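Local structure of GH18 chiitnase (Pseudoalteromonas aurantia, 6K7Z) at residues T138-L141 / R142-L145; A155-P158 / P159-E162; S195-P198 / D199-V202. The protein probably hydrolyses internal beta-1,4 glycosidic bonds of chitin, as an endo-acting chitinase of glycoside hydrolase family 18. One frame throughout, in Å; residues are numbered along the deposited sequence.

Contact 1 (T138-L141 / R142-L145)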
loop_
_atom_site.group_PDB
_atom_site.type_symbol
_atom_site.label_atom_id
_atom_site.label_comp_id
_atom_site.label_asym_id
_atom_site.label_seq_id
_atom_site.Cartn_x
_atom_site.Cartn_y
_atom_site.Cartn_z
ATOM N N THR A 138 2.561 13.861 -1.534
ATOM C CA THR A 138 3.843 13.176 -1.411
ATOM C C THR A 138 4.962 14.154 -1.075
ATOM O O THR A 138 5.768 13.894 -0.176
ATOM C CB THR A 138 4.162 12.400 -2.690
ATOM O OG1 THR A 138 3.199 11.352 -2.869
ATOM C CG2 THR A 138 5.547 11.780 -2.606
ATOM N N GLN A 139 4.995 15.309 -1.748
ATOM C CA GLN A 139 6.054 16.278 -1.501
ATOM C C GLN A 139 6.003 16.789 -0.068
ATOM O O GLN A 139 7.031 16.867 0.616
ATOM C CB GLN A 139 5.940 17.437 -2.491
ATOM C CG GLN A 139 6.393 17.096 -3.903
ATOM C CD GLN A 139 6.074 18.191 -4.907
ATOM O OE1 GLN A 139 5.171 18.999 -4.696
ATOM N NE2 GLN A 139 6.810 18.212 -6.014
ATOM N N GLU A 140 4.809 17.143 0.406
ATOM C CA GLU A 140 4.684 17.699 1.748
ATOM C C GLU A 140 4.985 16.653 2.808
ATOM O O GLU A 140 5.564 16.963 3.855
ATOM C CB GLU A 140 3.283 18.271 1.943
ATOM C CG GLU A 140 2.938 19.379 0.978
ATOM C CD GLU A 140 3.655 20.668 1.314
ATOM O OE1 GLU A 140 4.359 20.713 2.354
ATOM O OE2 GLU A 140 3.494 21.637 0.551
ATOM N N LEU A 141 4.593 15.408 2.555
ATOM C CA LEU A 141 4.875 14.341 3.504
ATOM C C LEU A 141 6.368 14.049 3.562
ATOM O O LEU A 141 6.934 13.879 4.652
ATOM C CB LEU A 141 4.079 13.101 3.103
ATOM C CG LEU A 141 3.578 12.071 4.110
ATOM C CD1 LEU A 141 2.981 12.714 5.337
ATOM C CD2 LEU A 141 2.539 11.200 3.409
ATOM N N ARG A 142 7.019 14.005 2.397
ATOM C CA ARG A 142 8.441 13.686 2.324
ATOM C C ARG A 142 9.283 14.767 2.979
ATOM O O ARG A 142 10.324 14.470 3.577
ATOM C CB ARG A 142 8.855 13.491 0.861
ATOM C CG ARG A 142 10.329 13.165 0.657
ATOM C CD ARG A 142 10.743 11.989 1.537
ATOM N NE ARG A 142 10.450 10.716 0.901
ATOM C CZ ARG A 142 10.396 9.555 1.547
ATOM N NH1 ARG A 142 10.601 9.505 2.854
ATOM N NH2 ARG A 142 10.135 8.443 0.882
ATOM N N LYS A 143 8.829 16.019 2.876
ATOM C CA LYS A 143 9.440 17.126 3.597
ATOM C C LYS A 143 9.491 16.847 5.094
ATOM O O LYS A 143 10.520 17.070 5.744
ATOM C CB LYS A 143 8.647 18.397 3.290
ATOM C CG LYS A 143 9.133 19.656 3.972
ATOM C CD LYS A 143 8.126 20.798 3.778
ATOM C CE LYS A 143 7.901 21.108 2.306
ATOM N NZ LYS A 143 6.782 22.096 2.125
ATOM N N ARG A 144 8.398 16.314 5.650
ATOM C CA ARG A 144 8.278 16.082 7.084
ATOM C C ARG A 144 8.806 14.724 7.528
ATOM O O ARG A 144 9.148 14.569 8.707
ATOM C CB ARG A 144 6.810 16.235 7.504
ATOM C CG ARG A 144 6.258 17.619 7.176
ATOM C CD ARG A 144 4.742 17.679 7.160
ATOM N NE ARG A 144 4.263 19.065 7.178
ATOM C CZ ARG A 144 4.178 19.853 6.107
ATOM N NH1 ARG A 144 4.536 19.411 4.910
ATOM N NH2 ARG A 144 3.727 21.091 6.228
ATOM N N LEU A 145 8.894 13.757 6.612
ATOM C CA LEU A 145 9.330 12.388 6.895
ATOM C C LEU A 145 10.453 12.040 5.928
ATOM O O LEU A 145 10.241 11.322 4.938
ATOM C CB LEU A 145 8.173 11.400 6.749
ATOM C CG LEU A 145 6.953 11.675 7.618
ATOM C CD1 LEU A 145 5.843 10.677 7.291
ATOM C CD2 LEU A 145 7.335 11.595 9.089
HETATM O O HOH W 1 4.633 23.306 4.522
#
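Arg142 N and Lys143 N bond back to Thr138 O and Gln139 O in regular alpha-helical steps, and the last turn ends with Leu145 N on Leu141 O at 2.8 Å, just where Leu145 departs from helical torsions. On one flank Glu140 OE1 takes two cations: Lys143 NZ at 2.8 Å, from above the carboxylate plane, and Arg144 NH1 at 2.9 Å, on the anti side. The Glu140 chain bends at chi2 (-74°), which keeps OE1 beside the next turn, where Lys143 and Arg144 can both meet it. Arg144 NH1 also donates to Glu140 O at 2.9 Å, a bond lying in the guanidinium plane, so one nitrogen clasps backbone and side chain of the same residue; a water accepts from Arg144 NH2. Elsewhere on the helix, Leu141 CD1 and Leu145 CD1 lie alongside at 4.0 Å, Leu141 also touching Leu100 of helix 93-106. Arg142, bent at chi2 and chi3, sends NH1 to Leu145 O at 2.8 Å and to Tyr150 O, while NH2 forms a salt bridge with Asp182. This is an i to i+3 and i+4 salt-bridge network at the C-terminal end of helix 130-144, the helix of a beta-alpha-beta unit in the TIM barrel.

Contact 2 (A155-P158 / P159-E162)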
loop_
_atom_site.group_PDB
_atom_site.type_symbol
_atom_site.label_atom_id
_atom_site.label_comp_id
_atom_site.label_asym_id
_atom_site.label_seq_id
_atom_site.Cartn_x
_atom_site.Cartn_y
_atom_site.Cartn_z
ATOM N N ALA A 155 -0.339 2.617 -2.932
ATOM C CA ALA A 155 -0.922 1.306 -3.251
ATOM C C ALA A 155 -1.844 1.403 -4.461
ATOM O O ALA A 155 -3.057 1.170 -4.359
ATOM C CB ALA A 155 -1.664 0.725 -2.046
ATOM N N PRO A 156 -1.296 1.725 -5.632
ATOM C CA PRO A 156 -2.140 1.923 -6.811
ATOM C C PRO A 156 -2.676 0.621 -7.380
ATOM O O PRO A 156 -2.124 -0.467 -7.192
ATOM C CB PRO A 156 -1.194 2.592 -7.807
ATOM C CG PRO A 156 0.147 2.063 -7.429
ATOM C CD PRO A 156 0.125 1.971 -5.938
ATOM N N GLN A 157 -3.752 0.755 -8.093
ATOM C CA GLN A 157 -4.304 -0.319 -8.902
ATOM C C GLN A 157 -3.753 -0.237 -10.321
ATOM O O GLN A 157 -3.296 0.825 -10.754
ATOM C CB GLN A 157 -5.824 -0.232 -8.894
ATOM C CG GLN A 157 -6.380 -0.466 -7.498
ATOM C CD GLN A 157 -7.799 0.010 -7.352
ATOM O OE1 GLN A 157 -8.721 -0.557 -7.945
ATOM N NE2 GLN A 157 -7.987 1.058 -6.563
ATOM N N PRO A 158 -3.747 -1.349 -11.055
ATOM C CA PRO A 158 -3.043 -1.397 -12.342
ATOM C C PRO A 158 -3.486 -0.309 -13.312
ATOM O O PRO A 158 -2.628 0.273 -13.989
ATOM C CB PRO A 158 -3.376 -2.800 -12.875
ATOM C CG PRO A 158 -3.483 -3.627 -11.629
ATOM C CD PRO A 158 -4.143 -2.702 -10.606
ATOM N N PRO A 159 -4.787 0.000 -13.435
ATOM C CA PRO A 159 -5.162 1.044 -14.413
ATOM C C PRO A 159 -4.485 2.375 -14.154
ATOM O O PRO A 159 -4.269 3.150 -15.096
ATOM C CB PRO A 159 -6.684 1.148 -14.261
ATOM C CG PRO A 159 -7.105 -0.197 -13.782
ATOM C CD PRO A 159 -5.991 -0.633 -12.856
ATOM N N TYR A 160 -4.124 2.649 -12.900
ATOM C CA TYR A 160 -3.478 3.908 -12.558
ATOM C C TYR A 160 -2.112 4.058 -13.214
ATOM O O TYR A 160 -1.613 5.188 -13.320
ATOM C CB TYR A 160 -3.301 4.019 -11.050
ATOM C CG TYR A 160 -4.562 4.042 -10.206
ATOM C CD1 TYR A 160 -5.837 4.054 -10.775
ATOM C CD2 TYR A 160 -4.465 4.040 -8.822
ATOM C CE1 TYR A 160 -6.973 4.081 -9.965
ATOM C CE2 TYR A 160 -5.581 4.073 -8.020
ATOM C CZ TYR A 160 -6.828 4.084 -8.587
ATOM O OH TYR A 160 -7.920 4.116 -7.753
ATOM N N LEU A 161 -1.497 2.950 -13.629
ATOM C CA LEU A 161 -0.118 2.905 -14.106
ATOM C C LEU A 161 -0.010 2.582 -15.596
ATOM O O LEU A 161 1.100 2.397 -16.109
ATOM C CB LEU A 161 0.672 1.874 -13.298
ATOM C CG LEU A 161 0.881 2.235 -11.821
ATOM C CD1 LEU A 161 1.233 1.018 -10.981
ATOM C CD2 LEU A 161 1.949 3.300 -11.682
ATOM N N GLU A 162 -1.130 2.521 -16.299
ATOM C CA GLU A 162 -1.154 2.158 -17.709
ATOM C C GLU A 162 -0.876 3.405 -18.544
ATOM O O GLU A 162 -1.733 4.290 -18.656
ATOM C CB GLU A 162 -2.501 1.530 -18.053
ATOM C CG GLU A 162 -2.667 0.121 -17.472
ATOM C CD GLU A 162 -1.806 -0.890 -18.196
ATOM O OE1 GLU A 162 -1.859 -0.901 -19.444
ATOM O OE2 GLU A 162 -1.067 -1.657 -17.537
#
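Pro156 and Leu161 form the apolar centre, Pro156 CG meeting Leu161 CD1 at 3.9 Å with the two side chains set aslant. Pro156 CB also reaches Tyr160 CD2 at 3.7 Å, approaching the ring obliquely. Tyr170 of helix 169-177 and Leu184 of strand 183-187 both touch Pro156 and Leu161, so this small cluster is built into the layer between barrel and helices. Next along the chain, Pro158 and Pro159 stand side by side; Pro158 CB and Pro159 CD are 3.4 Å apart, a closeness that follows from the peptide bond joining the two rings. Two backbone bonds curl the chain here, Tyr160 N to Gln157 O at 2.9 Å and Leu161 N to Pro158 O at 2.9 Å, successive i to i+3 turns in the loop that follows strand 151-154 of the TIM barrel. The curl brings Tyr160 back over Gln157, whose CB sits above the centre of one ring face, 4.3 Å from the plane. With CG beside the backbone N (chi1 -64°) and the rest extended, Gln157 runs alongside the phenol, its amide turned 52° from the ring. Gln157 NE2 lies 3.3 Å from Tyr160 OH at too poor an angle for a hydrogen bond; Gln157 OE1 accepts from Asn191 ND2, and Tyr160 OH is hydrogen-bonded to Thr119 OG1. Phe122 meets the tyrosine ring edge-to-face, while Glu162 OE2 bonds with Tyr208 OH of helix 198-209.

Contact 3 (S195-P198 / D199-V202)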
loop_
_atom_site.group_PDB
_atom_site.type_symbol
_atom_site.label_atom_id
_atom_site.label_comp_id
_atom_site.label_asym_id
_atom_site.label_seq_id
_atom_site.Cartn_x
_atom_site.Cartn_y
_atom_site.Cartn_z
ATOM N N SER A 195 -6.792 -9.425 -12.903
ATOM C CA SER A 195 -7.158 -10.368 -11.847
ATOM C C SER A 195 -7.017 -11.806 -12.320
ATOM O O SER A 195 -7.616 -12.200 -13.326
ATOM C CB SER A 195 -8.592 -10.106 -11.384
ATOM O OG SER A 195 -8.674 -8.968 -10.537
ATOM N N ALA A 196 -6.196 -12.574 -11.600
ATOM C CA ALA A 196 -6.011 -14.012 -11.825
ATOM C C ALA A 196 -5.544 -14.310 -13.243
ATOM O O ALA A 196 -5.799 -15.395 -13.784
ATOM C CB ALA A 196 -7.286 -14.795 -11.502
ATOM N N ASN A 197 -4.836 -13.355 -13.848
ATOM C CA ASN A 197 -4.365 -13.450 -15.227
ATOM C C ASN A 197 -2.855 -13.250 -15.207
ATOM O O ASN A 197 -2.357 -12.151 -15.502
ATOM C CB ASN A 197 -5.085 -12.419 -16.094
ATOM C CG ASN A 197 -4.707 -12.490 -17.547
ATOM O OD1 ASN A 197 -3.733 -13.134 -17.929
ATOM N ND2 ASN A 197 -5.481 -11.797 -18.379
ATOM N N PRO A 198 -2.091 -14.298 -14.882
ATOM C CA PRO A 198 -0.645 -14.114 -14.659
ATOM C C PRO A 198 0.090 -13.473 -15.819
ATOM O O PRO A 198 0.962 -12.623 -15.598
ATOM C CB PRO A 198 -0.141 -15.548 -14.421
ATOM C CG PRO A 198 -1.332 -16.331 -14.032
ATOM C CD PRO A 198 -2.509 -15.704 -14.712
ATOM N N ASP A 199 -0.211 -13.881 -17.053
ATOM C CA ASP A 199 0.473 -13.293 -18.200
ATOM C C ASP A 199 0.284 -11.782 -18.232
ATOM O O ASP A 199 1.240 -11.027 -18.461
ATOM C CB ASP A 199 -0.042 -13.924 -19.495
ATOM C CG ASP A 199 0.040 -15.424 -19.471
ATOM O OD1 ASP A 199 0.846 -15.946 -18.671
ATOM O OD2 ASP A 199 -0.700 -16.084 -20.242
ATOM N N GLN A 200 -0.937 -11.323 -17.988
ATOM C CA GLN A 200 -1.181 -9.886 -17.978
ATOM C C GLN A 200 -0.493 -9.220 -16.787
ATOM O O GLN A 200 0.011 -8.096 -16.897
ATOM C CB GLN A 200 -2.686 -9.623 -17.969
ATOM C CG GLN A 200 -3.059 -8.157 -17.982
ATOM C CD GLN A 200 -2.672 -7.481 -19.280
ATOM O OE1 GLN A 200 -1.752 -6.653 -19.319
ATOM N NE2 GLN A 200 -3.364 -7.838 -20.357
ATOM N N ILE A 201 -0.449 -9.899 -15.639
ATOM C CA ILE A 201 0.198 -9.305 -14.469
ATOM C C ILE A 201 1.689 -9.127 -14.723
ATOM O O ILE A 201 2.279 -8.090 -14.378
ATOM C CB ILE A 201 -0.070 -10.170 -13.220
ATOM C CG1 ILE A 201 -1.550 -10.120 -12.841
ATOM C CG2 ILE A 201 0.824 -9.732 -12.061
ATOM C CD1 ILE A 201 -1.978 -11.262 -11.917
ATOM N N VAL A 202 2.319 -10.128 -15.346
ATOM C CA VAL A 202 3.757 -10.075 -15.599
ATOM C C VAL A 202 4.103 -8.960 -16.581
ATOM O O VAL A 202 5.022 -8.167 -16.346
ATOM C CB VAL A 202 4.257 -11.438 -16.105
ATOM C CG1 VAL A 202 5.685 -11.315 -16.625
ATOM C CG2 VAL A 202 4.174 -12.480 -14.971
#
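Asn197 and Gln200 slant across each other at the start of helix 198-209, their amide planes 77° apart, and between the side chains the closest approach is carbon to carbon, Asn197 CG lying 3.5 Å from Gln200 CB. Asn197 is the N-cap. Its CG is anti to the backbone N (chi1 -177°), which carries the amide forward over the first turn, where OD1 accepts from Gln200 N at 3.3 Å in a straight but weak bond, 163° at the hydrogen. The other end of the same amide is held too, ND2 donating back to Pro193 O, so the capping group is tied between the incoming loop and the helix. Gln200, by contrast, bends at chi2 and directs its own amide away from Asn197; OE1 makes a weak bond with Ser204 OG one turn on. Beneath the cap, regular helical bonding sets in at once, with Ile201 N on Asn197 O at 3.0 Å and Val202 N on Pro198 O at 2.9 Å. Ile201 folds its CG1 branch back over the start of the helix, 3.4 Å from Asn197 O, and Val202 CG2 comes to 3.3 Å from Pro198 O. Pro198 occupies the first turn, where its missing N-H costs no helical bond. It rests on Glu243 and Val244 of helix 237-251, Val202 packs against Ile248 of that same helix, and Ile201 reaches Phe188, just past strand 183-187.

From the N terminus, strand 111-115 leads into helix 130-144, and contact 1 finishes that helix before the chain enters strand 151-154. Contact 2 follows directly after this strand, curling the loop toward helix 169-177. Strand 183-187 comes next, and contact 3 closes the loop behind it by starting helix 198-209. The three lie in series, each local, with no nesting or crossing. Contacts 1 and 3 sit on opposite sides of the chain's centre, their own centres about 33 Å apart. Contacts 2 and 3 come within about 5 Å at their nearest atoms without touching; Trp194 and Asn191, in the loop leading to contact 3, touch residues of contact 2.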